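Long-range contacts in putative lipoprotein (Bacteroides fragilis, PDB 3QNK), which is of unknown specific function but, as a SusD-family lipoprotein of the outer membrane, probably binds glycans at the cell surface for uptake: residues M253-M258 with G267-G272; T260-K265 with G337-D342; D305-G310 with S477-K482; V324-Q329 with V341-M346; T357-W362 with H471-V476. All coordinates share one frame; numbering follows the deposited sequence.

Interaction 1 of 5, residues M253-M258 with G267-G272; sequences MMVCNM and GDRGWG
V255, C256 and M258 meet G270, W271 and G272 in a buried contact, largely of backbone, where the chain emerging from the short helix 253-257 doubles back before entering helix 278-283. Two successive amides of the returning chain are bound: W271 N donates to V255 O at 3.0 Å and G272 N to M258 O at 2.9 Å, both bonds being bent, with N-H...O angles of 148° and 139°. The indole lies alongside the V255 side chain. Because V255 CG1 is anti to the backbone N (chi1 175°), it extends over to W271 NE1 at 3.8 Å and to R269 O at 3.3 Å; R269 O itself stands off one ring face. At the indole edge, C256 CA sits near the ring plane, 3.6 Å from W271 CD1, and C256 SG approaches obliquely as a sulfur-aromatic contact. N257 ND2 binds M253 O and G35 O, while its OD1 accepts from L274 N. The R269 guanidinium bonds P373 O and, through NH2, M138 O of the second subunit. In this helix-to-loop return within the SusD-family region, one carbonyl of the last helical turn (V255 O) and one just past the helix (M258 O) accept the amides of the returning chain.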
# COMPACT_ATOMS: atom_id res chain seq x y z
N MSE B 253 -18.35 0.34 0.58
CA MSE B 253 -19.01 0.25 -0.72
C MSE B 253 -20.45 0.79 -0.72
O MSE B 253 -20.84 1.47 -1.68
CB MSE B 253 -18.98 -1.19 -1.21
CG MSE B 253 -19.42 -1.32 -2.63
SE MSE B 253 -18.97 -2.98 -3.42
CE MSE B 253 -18.94 -2.30 -5.15
N MSE B 254 -21.24 0.49 0.33
CA MSE B 254 -22.63 0.94 0.44
C MSE B 254 -22.73 2.44 0.71
O MSE B 254 -23.45 3.13 -0.00
CB MSE B 254 -23.36 0.16 1.53
CG MSE B 254 -24.85 0.44 1.55
SE MSE B 254 -25.69 -0.00 3.24
CE MSE B 254 -27.57 0.55 2.78
N VAL B 255 -22.03 2.95 1.76
CA VAL B 255 -22.07 4.36 2.15
C VAL B 255 -21.51 5.23 1.02
O VAL B 255 -22.11 6.25 0.69
CB VAL B 255 -21.34 4.58 3.50
CG1 VAL B 255 -21.26 6.06 3.87
CG2 VAL B 255 -22.02 3.79 4.61
N CYS B 256 -20.43 4.79 0.37
CA CYS B 256 -19.80 5.49 -0.73
C CYS B 256 -20.71 5.67 -1.93
O CYS B 256 -20.49 6.61 -2.67
CB CYS B 256 -18.53 4.77 -1.16
SG CYS B 256 -17.14 5.04 -0.04
N ASN B 257 -21.66 4.76 -2.16
CA ASN B 257 -22.50 4.83 -3.35
C ASN B 257 -23.97 5.07 -3.01
O ASN B 257 -24.83 5.06 -3.91
CB ASN B 257 -22.31 3.58 -4.18
CG ASN B 257 -20.89 3.48 -4.71
OD1 ASN B 257 -20.47 4.21 -5.62
ND2 ASN B 257 -20.08 2.66 -4.07
N MSE B 258 -24.24 5.39 -1.73
CA MSE B 258 -25.58 5.68 -1.25
C MSE B 258 -25.98 7.15 -1.55
O MSE B 258 -25.11 8.03 -1.51
CB MSE B 258 -25.61 5.41 0.25
CG MSE B 258 -27.02 5.34 0.84
SE MSE B 258 -26.96 5.16 2.79
CE MSE B 258 -25.89 3.58 2.80
N GLY B 267 -30.43 10.93 6.75
CA GLY B 267 -29.22 11.70 6.95
C GLY B 267 -28.42 11.91 5.69
O GLY B 267 -28.86 11.53 4.61
N ASP B 268 -27.21 12.48 5.84
CA ASP B 268 -26.31 12.78 4.73
C ASP B 268 -24.97 12.01 4.85
O ASP B 268 -23.93 12.44 4.30
CB ASP B 268 -26.07 14.29 4.64
CG ASP B 268 -25.65 15.00 5.92
OD1 ASP B 268 -25.07 14.33 6.81
OD2 ASP B 268 -25.88 16.22 6.01
N ARG B 269 -25.04 10.82 5.46
CA ARG B 269 -23.92 9.93 5.66
C ARG B 269 -23.33 9.43 4.33
O ARG B 269 -22.12 9.24 4.25
CB ARG B 269 -24.33 8.73 6.55
CG ARG B 269 -23.17 8.04 7.24
CD ARG B 269 -23.30 8.10 8.73
NE ARG B 269 -22.02 7.82 9.38
CZ ARG B 269 -21.70 6.67 9.97
NH1 ARG B 269 -22.57 5.67 10.00
NH2 ARG B 269 -20.51 6.51 10.52
N GLY B 270 -24.17 9.26 3.30
CA GLY B 270 -23.75 8.81 1.96
C GLY B 270 -22.83 9.77 1.22
O GLY B 270 -22.73 10.95 1.58
N TRP B 271 -22.10 9.26 0.20
CA TRP B 271 -21.17 10.04 -0.62
C TRP B 271 -21.61 10.09 -2.10
O TRP B 271 -20.91 10.67 -2.92
CB TRP B 271 -19.71 9.51 -0.52
CG TRP B 271 -19.19 9.34 0.88
CD1 TRP B 271 -18.93 8.16 1.51
CD2 TRP B 271 -18.90 10.37 1.82
NE1 TRP B 271 -18.51 8.39 2.81
CE2 TRP B 271 -18.48 9.74 3.03
CE3 TRP B 271 -18.98 11.78 1.79
CZ2 TRP B 271 -18.12 10.47 4.17
CZ3 TRP B 271 -18.62 12.50 2.93
CH2 TRP B 271 -18.18 11.84 4.10
N GLY B 272 -22.76 9.55 -2.42
CA GLY B 272 -23.29 9.58 -3.79
C GLY B 272 -22.70 8.50 -4.67
O GLY B 272 -23.43 7.66 -5.19

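Interaction 2 of 5, residues T260-K265 with G337-D342; sequences TYINDK and GAVTVD
I262, D264 and K265 pack their side chains against V339, which belongs to the second strand of a small antiparallel beta hairpin, 329-330 with 339-340. The centre of the contact is apolar. I262 CD1 reaches V339 CG1 at 3.8 Å and is equally far, 3.8 Å, from V341 CG2, so one methyl group spans two residues of the hairpin. V339 is held with CG1 between the backbone N and the carbonyl carbon (chi1 63°), which sends CG2 toward the loop; there D264 OD1 stands 3.5 Å from V339 CG2, and K265 CB touches the same methyl at 3.8 Å. The lysine then runs along the strand entry, its aliphatic CD passing G337 O at 3.6 Å.

Further out, V339 pairs with I330 in the hairpin, and V341, just past the strand, bonds G327 and S328. The loop carrying I262 is shaped by an inverse gamma turn centred on Y261, whose backbone N is bound by D347 OD1. The lysine ammonium group has its stronger partner in K336 O, just before the segment 337-342. A bend at chi3 (-101°) also brings K265 NZ to A338 O, and this hydrogen bond of 3.0 Å arrives from well above the carbonyl plane, 43° out of it.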
# COMPACT_ATOMS: atom_id res chain seq x y z
N THR B 260 -26.89 10.84 -1.10
CA THR B 260 -26.43 11.70 -0.01
C THR B 260 -27.57 12.42 0.71
O THR B 260 -27.74 12.23 1.92
CB THR B 260 -25.37 12.67 -0.48
OG1 THR B 260 -24.34 11.90 -1.07
CG2 THR B 260 -24.79 13.48 0.66
N TYR B 261 -28.37 13.20 -0.01
CA TYR B 261 -29.41 14.03 0.60
C TYR B 261 -30.76 13.37 0.64
O TYR B 261 -31.65 13.61 -0.17
CB TYR B 261 -29.44 15.40 -0.10
CG TYR B 261 -28.08 16.05 0.00
CD1 TYR B 261 -27.65 16.61 1.20
CD2 TYR B 261 -27.18 15.98 -1.06
CE1 TYR B 261 -26.38 17.17 1.31
CE2 TYR B 261 -25.90 16.53 -0.95
CZ TYR B 261 -25.51 17.13 0.24
OH TYR B 261 -24.26 17.69 0.35
N ILE B 262 -30.88 12.57 1.68
CA ILE B 262 -32.00 11.72 2.09
C ILE B 262 -32.25 12.12 3.57
O ILE B 262 -32.94 11.44 4.32
CB ILE B 262 -31.47 10.26 1.77
CG1 ILE B 262 -31.92 9.74 0.42
CG2 ILE B 262 -31.42 9.18 2.84
CD1 ILE B 262 -33.37 10.13 -0.07
N ASN B 263 -31.72 13.32 3.93
CA ASN B 263 -31.69 13.93 5.26
C ASN B 263 -32.98 14.68 5.66
O ASN B 263 -32.96 15.44 6.63
CB ASN B 263 -30.45 14.84 5.42
CG ASN B 263 -30.27 15.95 4.40
OD1 ASN B 263 -30.77 15.92 3.28
ND2 ASN B 263 -29.48 16.94 4.78
N ASP B 264 -34.09 14.45 4.96
CA ASP B 264 -35.42 14.94 5.33
C ASP B 264 -36.02 13.93 6.34
O ASP B 264 -36.73 14.32 7.25
CB ASP B 264 -36.32 15.11 4.08
CG ASP B 264 -36.50 13.86 3.22
OD1 ASP B 264 -35.46 13.22 2.85
OD2 ASP B 264 -37.67 13.54 2.86
N LYS B 265 -35.69 12.63 6.17
CA LYS B 265 -36.10 11.49 6.98
C LYS B 265 -34.88 10.79 7.64
O LYS B 265 -34.98 10.32 8.78
CB LYS B 265 -36.87 10.50 6.09
CG LYS B 265 -37.55 9.36 6.84
CD LYS B 265 -38.53 8.61 5.97
CE LYS B 265 -39.96 9.01 6.20
NZ LYS B 265 -40.91 7.96 5.74
N GLY B 337 -39.47 4.09 7.76
CA GLY B 337 -39.94 3.65 6.44
C GLY B 337 -39.32 4.32 5.23
O GLY B 337 -38.33 5.06 5.34
N ALA B 338 -39.90 4.07 4.03
CA ALA B 338 -39.41 4.55 2.74
C ALA B 338 -39.32 6.07 2.66
O ALA B 338 -40.21 6.79 3.11
CB ALA B 338 -40.29 4.03 1.62
N VAL B 339 -38.21 6.53 2.09
CA VAL B 339 -37.90 7.92 1.81
C VAL B 339 -37.97 8.09 0.27
O VAL B 339 -37.62 7.16 -0.47
CB VAL B 339 -36.53 8.36 2.44
CG1 VAL B 339 -35.34 7.59 1.87
CG2 VAL B 339 -36.30 9.86 2.35
N THR B 340 -38.49 9.24 -0.21
CA THR B 340 -38.58 9.48 -1.65
C THR B 340 -37.44 10.40 -2.04
O THR B 340 -37.22 11.44 -1.40
CB THR B 340 -39.96 10.03 -2.05
OG1 THR B 340 -40.98 9.13 -1.58
CG2 THR B 340 -40.09 10.18 -3.55
N VAL B 341 -36.69 9.99 -3.07
CA VAL B 341 -35.53 10.72 -3.59
C VAL B 341 -36.01 11.92 -4.38
O VAL B 341 -36.86 11.76 -5.25
CB VAL B 341 -34.60 9.80 -4.41
CG1 VAL B 341 -33.48 10.58 -5.08
CG2 VAL B 341 -34.05 8.67 -3.54
N ASP B 342 -35.51 13.12 -4.04
CA ASP B 342 -35.87 14.40 -4.65
C ASP B 342 -34.62 15.05 -5.25
O ASP B 342 -33.71 15.46 -4.52
CB ASP B 342 -36.54 15.32 -3.60
CG ASP B 342 -37.04 16.69 -4.05
OD1 ASP B 342 -36.70 17.10 -5.18
OD2 ASP B 342 -37.76 17.36 -3.25

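Interaction 3 of 5, residues D305-G310 with S477-K482; sequences DINTCG and SPTEFK
D305 sets its side chain against T479 and E480, at the start of the neighbouring strand. D305 CB lies 4.3 Å from E480 CG, the two side chains leaving the same face. With CG anti to the backbone N (chi1 -170°), the carboxylate swings over T479, and D305 CG comes within 3.4 Å of T479 OG1. OD1 works both within its own loop and across the contact: D305 OD1 accepts from N307 N at 2.9 Å on the lone pair turned away from the other oxygen, an Asx turn, and lies 3.1 Å from T479 OG1. OD2 meets the same threonine, with T479 CG2 at 3.4 Å from D305 OD2; the hydroxyl's links to the two carboxylate oxygens are both weak.

Beneath the carboxylate, D305 and E480 form a non-hydrogen-bonded antiparallel pair, which joins 304-305, one of the two edge strands within this chain, to strand 480-488 in a three-stranded sheet also containing 469-475. Just beyond the pair, I306 N donates to T479 O at 2.8 Å in a nearly straight bond of 171°, almost head-on to the carbonyl. C309 SG comes to the edge of the F481 ring, nearest F481 CE1, in a sulfur-aromatic contact. In the turn before strand 480-488, S477 OG binds E480 OE1 at 2.6 Å and accepts from the backbone N of T479 and of E480, an ST turn with the longer ST motif.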
# COMPACT_ATOMS: atom_id res chain seq x y z
N ASP B 305 -41.50 17.22 -18.71
CA ASP B 305 -42.30 16.93 -17.53
C ASP B 305 -42.28 15.44 -17.34
O ASP B 305 -42.69 14.70 -18.24
CB ASP B 305 -43.72 17.47 -17.66
CG ASP B 305 -44.52 17.41 -16.37
OD1 ASP B 305 -44.86 16.28 -15.92
OD2 ASP B 305 -44.83 18.50 -15.81
N ILE B 306 -41.81 15.00 -16.18
CA ILE B 306 -41.65 13.60 -15.79
C ILE B 306 -42.95 12.79 -16.00
O ILE B 306 -42.90 11.58 -16.19
CB ILE B 306 -41.16 13.58 -14.31
CG1 ILE B 306 -40.16 12.48 -14.08
CG2 ILE B 306 -42.27 13.64 -13.24
CD1 ILE B 306 -39.51 12.54 -12.68
N ASN B 307 -44.10 13.47 -16.00
CA ASN B 307 -45.42 12.87 -16.14
C ASN B 307 -45.96 12.96 -17.56
O ASN B 307 -46.66 12.04 -17.96
CB ASN B 307 -46.40 13.45 -15.13
CG ASN B 307 -46.01 13.14 -13.68
OD1 ASN B 307 -45.93 14.03 -12.81
ND2 ASN B 307 -45.73 11.86 -13.37
N THR B 308 -45.66 14.02 -18.34
CA THR B 308 -46.17 14.10 -19.72
C THR B 308 -45.34 13.13 -20.57
O THR B 308 -45.90 12.18 -21.13
CB THR B 308 -46.27 15.51 -20.26
OG1 THR B 308 -44.98 15.99 -20.57
CG2 THR B 308 -46.96 16.45 -19.29
N CYS B 309 -44.01 13.26 -20.54
CA CYS B 309 -43.11 12.27 -21.13
C CYS B 309 -43.06 11.13 -20.09
O CYS B 309 -43.42 11.37 -18.92
CB CYS B 309 -41.74 12.89 -21.41
SG CYS B 309 -40.58 12.88 -20.00
N GLY B 310 -42.72 9.92 -20.46
CA GLY B 310 -42.77 8.90 -19.40
C GLY B 310 -41.42 8.37 -19.03
O GLY B 310 -41.26 7.14 -18.87
N SER B 477 -38.08 21.99 -11.46
CA SER B 477 -39.31 22.02 -10.68
C SER B 477 -39.51 20.64 -10.08
O SER B 477 -38.77 19.74 -10.47
CB SER B 477 -40.49 22.44 -11.57
OG SER B 477 -41.06 21.31 -12.21
N PRO B 478 -40.49 20.40 -9.19
CA PRO B 478 -40.69 19.03 -8.66
C PRO B 478 -41.05 18.00 -9.73
O PRO B 478 -40.93 16.80 -9.48
CB PRO B 478 -41.87 19.19 -7.70
CG PRO B 478 -41.88 20.57 -7.33
CD PRO B 478 -41.46 21.33 -8.56
N THR B 479 -41.49 18.46 -10.91
CA THR B 479 -41.99 17.61 -11.98
C THR B 479 -41.18 17.74 -13.30
O THR B 479 -41.26 16.86 -14.14
CB THR B 479 -43.49 17.96 -12.16
OG1 THR B 479 -44.13 17.02 -13.00
CG2 THR B 479 -43.72 19.38 -12.68
N GLU B 480 -40.39 18.82 -13.46
CA GLU B 480 -39.67 19.10 -14.70
C GLU B 480 -38.18 19.13 -14.56
O GLU B 480 -37.64 19.60 -13.56
CB GLU B 480 -40.09 20.45 -15.27
CG GLU B 480 -41.56 20.57 -15.57
CD GLU B 480 -42.06 21.99 -15.46
OE1 GLU B 480 -41.88 22.59 -14.37
OE2 GLU B 480 -42.61 22.51 -16.46
N PHE B 481 -37.52 18.74 -15.67
CA PHE B 481 -36.08 18.64 -15.82
C PHE B 481 -35.61 19.03 -17.22
O PHE B 481 -36.40 19.08 -18.16
CB PHE B 481 -35.62 17.20 -15.51
CG PHE B 481 -36.06 16.17 -16.52
CD1 PHE B 481 -37.30 15.55 -16.42
CD2 PHE B 481 -35.23 15.81 -17.58
CE1 PHE B 481 -37.73 14.63 -17.39
CE2 PHE B 481 -35.65 14.88 -18.54
CZ PHE B 481 -36.89 14.29 -18.43
N LYS B 482 -34.29 19.31 -17.31
CA LYS B 482 -33.48 19.62 -18.49
C LYS B 482 -32.39 18.54 -18.58
O LYS B 482 -31.98 18.01 -17.54
CB LYS B 482 -32.84 21.03 -18.37
CG LYS B 482 -33.76 22.24 -18.59
CD LYS B 482 -33.04 23.50 -18.12
CE LYS B 482 -33.67 24.82 -18.49
NZ LYS B 482 -32.67 25.79 -19.01

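Interaction 4 of 5, residues V324-Q329 with V341-M346; sequences VFHGSQ and VDRYLM
H326, G327 and S328 are tied to V341 and R343 chiefly by hydrogen bonds. Between backbones, G327 N donates to V341 O at 2.7 Å and V341 N to S328 O at 2.8 Å. Side chains supply two more. R343 N points straight (168°) at H326 ND1, 2.8 Å away and only 3° out of the imidazole plane, so this nitrogen acts as acceptor, while NE2 binds P478 O. R343 NH2 reaches V324 O at 3.1 Å from above the carbonyl plane; NH2 also binds N360, and NH1 makes a salt bridge to D347.

At the imidazole edge, D342 OD1 lies 3.4 Å from H326 CE1; it also accepts from Y344 N and L345 N, an Asx turn with the longer Asx motif.

The apolar pair is V324 CG1 with V341 CG2, 3.7 Å apart. Within segment 341-346, the V341 CG1 methyl covers the centre of one R343 guanidinium face.

F325 to S328 form a type II beta turn, and the whole closes the base of the antiparallel hairpin of strands 329-330 and 339-340.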
# COMPACT_ATOMS: atom_id res chain seq x y z
N VAL B 324 -31.67 4.54 -9.17
CA VAL B 324 -32.30 5.40 -8.18
C VAL B 324 -32.44 6.75 -8.91
O VAL B 324 -31.43 7.37 -9.27
CB VAL B 324 -31.51 5.50 -6.83
CG1 VAL B 324 -32.18 6.49 -5.87
CG2 VAL B 324 -31.33 4.14 -6.19
N PHE B 325 -33.71 7.17 -9.17
CA PHE B 325 -34.03 8.39 -9.92
C PHE B 325 -35.02 9.31 -9.13
O PHE B 325 -35.48 8.95 -8.06
CB PHE B 325 -34.62 8.03 -11.31
CG PHE B 325 -35.75 7.03 -11.19
CD1 PHE B 325 -37.04 7.45 -10.89
CD2 PHE B 325 -35.51 5.67 -11.36
CE1 PHE B 325 -38.06 6.52 -10.73
CE2 PHE B 325 -36.54 4.75 -11.21
CZ PHE B 325 -37.80 5.18 -10.86
N HIS B 326 -35.28 10.52 -9.65
CA HIS B 326 -36.18 11.47 -9.02
C HIS B 326 -37.51 10.80 -8.81
O HIS B 326 -38.12 10.33 -9.77
CB HIS B 326 -36.33 12.71 -9.89
CG HIS B 326 -37.21 13.77 -9.29
ND1 HIS B 326 -36.78 14.56 -8.23
CD2 HIS B 326 -38.47 14.14 -9.62
CE1 HIS B 326 -37.78 15.38 -7.96
NE2 HIS B 326 -38.81 15.17 -8.76
N GLY B 327 -37.91 10.68 -7.55
CA GLY B 327 -39.18 10.06 -7.19
C GLY B 327 -39.09 8.62 -6.74
O GLY B 327 -40.12 8.04 -6.40
N SER B 328 -37.88 8.02 -6.75
CA SER B 328 -37.66 6.65 -6.28
C SER B 328 -37.85 6.56 -4.78
O SER B 328 -37.35 7.43 -4.03
CB SER B 328 -36.24 6.16 -6.60
OG SER B 328 -35.92 6.05 -7.97
N GLN B 329 -38.53 5.50 -4.33
CA GLN B 329 -38.68 5.17 -2.93
C GLN B 329 -37.67 4.09 -2.57
O GLN B 329 -37.56 3.07 -3.28
CB GLN B 329 -40.08 4.71 -2.64
CG GLN B 329 -40.99 5.86 -2.36
CD GLN B 329 -42.37 5.33 -2.15
OE1 GLN B 329 -43.05 4.97 -3.11
NE2 GLN B 329 -42.77 5.22 -0.89
N VAL B 341 -36.69 9.99 -3.07
CA VAL B 341 -35.53 10.72 -3.59
C VAL B 341 -36.01 11.92 -4.38
O VAL B 341 -36.86 11.76 -5.25
CB VAL B 341 -34.60 9.80 -4.41
CG1 VAL B 341 -33.48 10.58 -5.08
CG2 VAL B 341 -34.05 8.67 -3.54
N ASP B 342 -35.51 13.12 -4.04
CA ASP B 342 -35.87 14.40 -4.65
C ASP B 342 -34.62 15.05 -5.25
O ASP B 342 -33.71 15.46 -4.52
CB ASP B 342 -36.54 15.32 -3.60
CG ASP B 342 -37.04 16.69 -4.05
OD1 ASP B 342 -36.70 17.10 -5.18
OD2 ASP B 342 -37.76 17.36 -3.25
N ARG B 343 -34.61 15.17 -6.58
CA ARG B 343 -33.49 15.77 -7.31
C ARG B 343 -33.66 17.26 -7.49
O ARG B 343 -32.70 17.93 -7.88
CB ARG B 343 -33.31 15.10 -8.67
CG ARG B 343 -33.07 13.62 -8.60
CD ARG B 343 -31.86 13.22 -7.80
NE ARG B 343 -31.64 11.79 -7.97
CZ ARG B 343 -30.67 11.09 -7.39
NH1 ARG B 343 -29.79 11.69 -6.60
NH2 ARG B 343 -30.56 9.80 -7.63
N TYR B 344 -34.89 17.79 -7.22
CA TYR B 344 -35.20 19.21 -7.34
C TYR B 344 -34.73 19.97 -6.10
O TYR B 344 -34.00 20.94 -6.23
CB TYR B 344 -36.71 19.45 -7.60
CG TYR B 344 -37.08 20.92 -7.61
CD1 TYR B 344 -36.38 21.83 -8.40
CD2 TYR B 344 -38.12 21.40 -6.83
CE1 TYR B 344 -36.70 23.18 -8.40
CE2 TYR B 344 -38.45 22.76 -6.82
CZ TYR B 344 -37.73 23.65 -7.61
OH TYR B 344 -38.05 24.98 -7.65
N LEU B 345 -35.13 19.53 -4.90
CA LEU B 345 -34.79 20.24 -3.66
C LEU B 345 -33.69 19.61 -2.83
O LEU B 345 -32.98 20.35 -2.15
CB LEU B 345 -36.02 20.35 -2.75
CG LEU B 345 -37.21 21.16 -3.29
CD1 LEU B 345 -38.43 20.96 -2.44
CD2 LEU B 345 -36.88 22.63 -3.40
N MSE B 346 -33.61 18.27 -2.81
CA MSE B 346 -32.73 17.51 -1.94
C MSE B 346 -31.38 17.15 -2.57
O MSE B 346 -30.43 17.90 -2.37
CB MSE B 346 -33.48 16.25 -1.47
CG MSE B 346 -34.72 16.54 -0.61
SE MSE B 346 -34.29 17.24 1.15
CE MSE B 346 -33.52 15.65 1.87

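Interaction 5 of 5, residues T357-W362 with H471-V476; sequences TGYNVW and HGVRFV
The Y359 ring is approached obliquely by V473, the two side chains running roughly perpendicular. Y359 CZ lies 4.1 Å from V473 CG2, and the phenol oxygen rests near both methyls, with Y359 OH 3.8 Å from V473 CG1. That oxygen has polar partners elsewhere, Y312 and Q278, which would help to fix the ring.

The bond joining the segments is V473 N to T357 O, 2.8 Å long and nearly straight at 165°, though the donor stands 39° out of the carbonyl plane. T357 O also faces G472 CA at 3.2 Å. An ST turn shapes this end of the loop: Y359 N donates to T357 OG1 at 3.2 Å, while the hydroxyl itself is bonded chiefly to P276 O.

G472 and R474 pair with strand 480-488, so V473 N serves the other side of strand 469-475. This is the edge of an antiparallel sheet, where the turn leading into strand 360-361 docks by one backbone bond.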
# COMPACT_ATOMS: atom_id res chain seq x y z
N THR B 357 -25.38 13.48 -12.13
CA THR B 357 -26.17 12.97 -13.27
C THR B 357 -27.66 12.99 -13.06
O THR B 357 -28.37 12.92 -14.04
CB THR B 357 -25.74 11.56 -13.65
OG1 THR B 357 -26.21 10.63 -12.67
CG2 THR B 357 -24.23 11.44 -13.85
N GLY B 358 -28.11 13.01 -11.80
CA GLY B 358 -29.51 12.95 -11.42
C GLY B 358 -29.95 11.54 -11.12
O GLY B 358 -31.14 11.27 -10.96
N TYR B 359 -28.96 10.62 -11.02
CA TYR B 359 -29.15 9.20 -10.74
C TYR B 359 -28.12 8.69 -9.77
O TYR B 359 -27.02 9.26 -9.69
CB TYR B 359 -29.04 8.34 -12.04
CG TYR B 359 -29.95 8.80 -13.15
CD1 TYR B 359 -31.32 8.56 -13.10
CD2 TYR B 359 -29.46 9.56 -14.22
CE1 TYR B 359 -32.19 9.06 -14.07
CE2 TYR B 359 -30.32 10.05 -15.21
CZ TYR B 359 -31.68 9.78 -15.14
OH TYR B 359 -32.56 10.24 -16.08
N ASN B 360 -28.45 7.59 -9.06
CA ASN B 360 -27.58 6.83 -8.16
C ASN B 360 -27.80 5.37 -8.46
O ASN B 360 -28.85 5.02 -9.01
CB ASN B 360 -27.84 7.13 -6.68
CG ASN B 360 -27.41 8.48 -6.24
OD1 ASN B 360 -28.19 9.42 -6.26
ND2 ASN B 360 -26.17 8.62 -5.81
N VAL B 361 -26.84 4.51 -8.08
CA VAL B 361 -26.98 3.07 -8.29
C VAL B 361 -27.94 2.44 -7.20
O VAL B 361 -28.05 2.97 -6.07
CB VAL B 361 -25.58 2.39 -8.29
CG1 VAL B 361 -24.94 2.45 -6.89
CG2 VAL B 361 -25.66 0.95 -8.76
N TRP B 362 -28.66 1.37 -7.57
CA TRP B 362 -29.43 0.51 -6.65
C TRP B 362 -28.66 -0.88 -6.56
O TRP B 362 -27.66 -0.99 -5.82
CB TRP B 362 -30.91 0.35 -7.08
CG TRP B 362 -31.78 -0.16 -5.98
CD1 TRP B 362 -31.44 -1.04 -5.00
CD2 TRP B 362 -33.14 0.22 -5.73
NE1 TRP B 362 -32.50 -1.24 -4.14
CE2 TRP B 362 -33.56 -0.48 -4.57
CE3 TRP B 362 -34.02 1.16 -6.31
CZ2 TRP B 362 -34.85 -0.32 -4.02
CZ3 TRP B 362 -35.30 1.30 -5.78
CH2 TRP B 362 -35.71 0.56 -4.65
N HIS B 471 -24.06 12.68 -20.44
CA HIS B 471 -25.16 13.51 -20.02
C HIS B 471 -25.84 13.02 -18.74
O HIS B 471 -25.54 11.93 -18.24
CB HIS B 471 -26.18 13.58 -21.17
CG HIS B 471 -25.61 14.19 -22.41
ND1 HIS B 471 -24.96 13.42 -23.36
CD2 HIS B 471 -25.53 15.49 -22.77
CE1 HIS B 471 -24.55 14.27 -24.29
NE2 HIS B 471 -24.85 15.52 -23.97
N GLY B 472 -26.74 13.85 -18.25
CA GLY B 472 -27.57 13.58 -17.07
C GLY B 472 -28.80 14.46 -17.07
O GLY B 472 -29.11 15.07 -18.09
N VAL B 473 -29.51 14.53 -15.96
CA VAL B 473 -30.68 15.39 -15.85
C VAL B 473 -30.50 16.35 -14.65
O VAL B 473 -29.71 16.09 -13.74
CB VAL B 473 -32.06 14.66 -15.82
CG1 VAL B 473 -32.28 13.87 -17.10
CG2 VAL B 473 -32.23 13.79 -14.57
N ARG B 474 -31.24 17.46 -14.68
CA ARG B 474 -31.28 18.50 -13.67
C ARG B 474 -32.72 18.93 -13.55
O ARG B 474 -33.32 19.23 -14.58
CB ARG B 474 -30.37 19.64 -14.12
CG ARG B 474 -30.34 20.86 -13.27
CD ARG B 474 -29.41 21.87 -13.92
NE ARG B 474 -30.16 22.92 -14.60
CZ ARG B 474 -29.78 23.54 -15.71
NH1 ARG B 474 -28.62 23.23 -16.29
NH2 ARG B 474 -30.53 24.49 -16.25
N PHE B 475 -33.29 18.92 -12.34
CA PHE B 475 -34.69 19.31 -12.14
C PHE B 475 -34.82 20.81 -11.87
O PHE B 475 -34.08 21.40 -11.07
CB PHE B 475 -35.37 18.49 -11.06
CG PHE B 475 -35.81 17.14 -11.62
CD1 PHE B 475 -34.87 16.14 -11.90
CD2 PHE B 475 -37.15 16.88 -11.86
CE1 PHE B 475 -35.27 14.93 -12.46
CE2 PHE B 475 -37.55 15.66 -12.41
CZ PHE B 475 -36.60 14.70 -12.72
N VAL B 476 -35.74 21.42 -12.61
CA VAL B 476 -36.05 22.86 -12.56
C VAL B 476 -37.36 23.08 -11.78
O VAL B 476 -37.70 24.21 -11.44
CB VAL B 476 -36.06 23.51 -13.97
CG1 VAL B 476 -34.70 23.39 -14.64
CG2 VAL B 476 -37.15 22.92 -14.86

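Interactions 1 and 5 are buried, interactions 2 and 4 partly so, and interaction 3 lies at the surface. Interactions 3 and 5 hold the same three-stranded sheet, 3 on strand 480-488 and 5 on its neighbour 469-475, joined by K482 N to R474 O. Interactions 2 and 4 share V341 and D342: interaction 2 packs on the second strand of the hairpin, and interaction 4 closes its base. The H326 ring of interaction 4 stacks on F475 of interaction 5, and N360 of interaction 5 bonds G272 of interaction 1. Backbone bonds dominate the buried pair; charged side chains take a larger share in interactions 2, 3 and 4.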